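Fosfomycin resistance protein FosX (Mesorhizobium loti, PDB 1R9C) catalyses the manganese-dependent hydration of the antibiotic fosfomycin and so confers resistance to it, working as a homodimer. Local coordinates at residues G4-T9 / D51-I56. Sequence-based numbering, arbitrary orientation.
Sequences GLSHMT and DIWVAI. With MN (manganese (II) ion), chain D.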
# COMPACT_ATOMS: atom_id res chain seq x y z
N GLY A 4 -10.57 4.87 6.53
CA GLY A 4 -10.18 3.63 5.88
C GLY A 4 -9.09 3.92 4.87
O GLY A 4 -8.53 5.02 4.83
N LEU A 5 -8.76 2.93 4.05
CA LEU A 5 -7.76 3.12 3.01
C LEU A 5 -8.38 3.90 1.85
O LEU A 5 -9.51 3.59 1.42
CB LEU A 5 -7.27 1.75 2.52
CG LEU A 5 -6.30 1.64 1.35
CD1 LEU A 5 -4.91 1.96 1.81
CD2 LEU A 5 -6.42 0.22 0.79
N SER A 6 -7.65 4.88 1.32
CA SER A 6 -8.07 5.61 0.13
C SER A 6 -7.57 4.86 -1.11
O SER A 6 -8.37 4.38 -1.94
CB SER A 6 -7.53 7.05 0.15
OG SER A 6 -7.78 7.72 -1.08
N HIS A 7 -6.25 4.77 -1.25
CA HIS A 7 -5.66 4.11 -2.41
C HIS A 7 -4.22 3.65 -2.12
O HIS A 7 -3.64 4.07 -1.11
CB HIS A 7 -5.70 5.03 -3.67
CG HIS A 7 -5.00 6.36 -3.53
ND1 HIS A 7 -5.63 7.48 -3.03
CD2 HIS A 7 -3.77 6.78 -3.92
CE1 HIS A 7 -4.80 8.52 -3.08
NE2 HIS A 7 -3.66 8.13 -3.63
N MET A 8 -3.71 2.75 -2.96
CA MET A 8 -2.28 2.50 -3.00
C MET A 8 -1.78 2.81 -4.41
O MET A 8 -2.44 2.52 -5.41
CB MET A 8 -1.98 1.04 -2.60
CG MET A 8 -2.66 0.02 -3.52
SD MET A 8 -2.45 -1.72 -3.01
CE MET A 8 -3.45 -1.74 -1.51
N THR A 9 -0.60 3.45 -4.49
CA THR A 9 -0.07 3.90 -5.76
C THR A 9 1.29 3.28 -5.99
O THR A 9 2.18 3.41 -5.15
CB THR A 9 0.02 5.44 -5.79
OG1 THR A 9 -1.30 5.97 -5.92
CG2 THR A 9 0.72 5.92 -7.07
N ASP A 51 -13.29 -3.31 -3.62
CA ASP A 51 -13.43 -1.88 -3.37
C ASP A 51 -12.06 -1.20 -3.13
O ASP A 51 -12.01 -0.05 -2.71
CB ASP A 51 -14.32 -1.69 -2.14
CG ASP A 51 -13.74 -2.36 -0.92
OD1 ASP A 51 -12.57 -2.80 -0.99
OD2 ASP A 51 -14.34 -2.49 0.16
N ILE A 52 -10.97 -1.90 -3.42
CA ILE A 52 -9.64 -1.30 -3.20
C ILE A 52 -9.18 -0.56 -4.46
O ILE A 52 -9.11 -1.13 -5.54
CB ILE A 52 -8.64 -2.38 -2.79
CG1 ILE A 52 -9.08 -3.04 -1.50
CG2 ILE A 52 -7.19 -1.81 -2.65
CD1 ILE A 52 -8.43 -4.40 -1.29
N TRP A 53 -8.86 0.72 -4.30
CA TRP A 53 -8.34 1.56 -5.38
C TRP A 53 -6.83 1.40 -5.46
O TRP A 53 -6.12 1.71 -4.49
CB TRP A 53 -8.71 2.99 -5.04
CG TRP A 53 -8.33 4.09 -5.98
CD1 TRP A 53 -7.79 4.01 -7.24
CD2 TRP A 53 -8.50 5.49 -5.72
NE1 TRP A 53 -7.60 5.27 -7.75
CE2 TRP A 53 -8.04 6.19 -6.85
CE3 TRP A 53 -9.00 6.21 -4.63
CZ2 TRP A 53 -8.07 7.60 -6.93
CZ3 TRP A 53 -9.05 7.60 -4.71
CH2 TRP A 53 -8.58 8.28 -5.85
N VAL A 54 -6.36 0.91 -6.61
CA VAL A 54 -4.95 0.87 -6.92
C VAL A 54 -4.71 1.82 -8.07
O VAL A 54 -5.41 1.77 -9.09
CB VAL A 54 -4.52 -0.55 -7.41
CG1 VAL A 54 -3.03 -0.54 -7.83
CG2 VAL A 54 -4.82 -1.55 -6.35
N ALA A 55 -3.71 2.68 -7.92
CA ALA A 55 -3.30 3.57 -9.01
C ALA A 55 -1.91 3.18 -9.46
O ALA A 55 -1.04 2.91 -8.64
CB ALA A 55 -3.30 5.04 -8.54
N ILE A 56 -1.69 3.14 -10.78
CA ILE A 56 -0.36 2.98 -11.31
C ILE A 56 0.00 4.14 -12.21
O ILE A 56 -0.86 4.67 -12.94
CB ILE A 56 -0.16 1.60 -12.02
CG1 ILE A 56 -1.13 1.41 -13.22
CG2 ILE A 56 -0.34 0.44 -11.00
CD1 ILE A 56 -0.89 0.12 -13.98
MN MN D . -2.14 9.45 -4.07
O HOH W 1 -10.67 0.84 0.18
O HOH W 2 -9.11 1.94 -1.66
O HOH W 3 -2.03 8.64 -6.24
O HOH W 4 -3.69 11.22 -4.44
O HOH W 5 -0.80 11.27 -5.12
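His-7 places CG between its backbone N and carbonyl carbon (chi1 58°), whereas Trp-53 carries its indole anti to its own backbone N; these torsions lay the two rings side by side on the face of the sheet they share. His-7 CB sits over one indole face, 3.5 Å from Trp-53 CD2, as a CH-pi contact, and the ring planes meet obliquely at 47°. His-7 NE2 binds manganese at 2.1 Å, while ND1 donates to Ser-6 OG (2.9 Å), a second-shell bond that helps fix the imidazole's rotation. Strands 5-12 and 52-58 run parallel here, within one βαβββ module of the vicinal oxygen chelate fold; His-69 and Glu-118 of the second subunit complete the metal site across the dimer interface. Met-8 knits the strands together, its N donating to Trp-53 O at 3.0 Å and its O accepting from Ala-55 N in a nearly straight bond (171°). Toward the Ser-6 end a water takes over, giving a hydrogen to Ser-6 O and accepting from Trp-53 N. On the other face the Met-8 methyl CE reaches 3.9 Å from Ile-52 CG2. Beside the metal, Thr-9 OG1 lies 3.4 Å from Ala-55 CB and hydrogen-bonds a manganese-bound water.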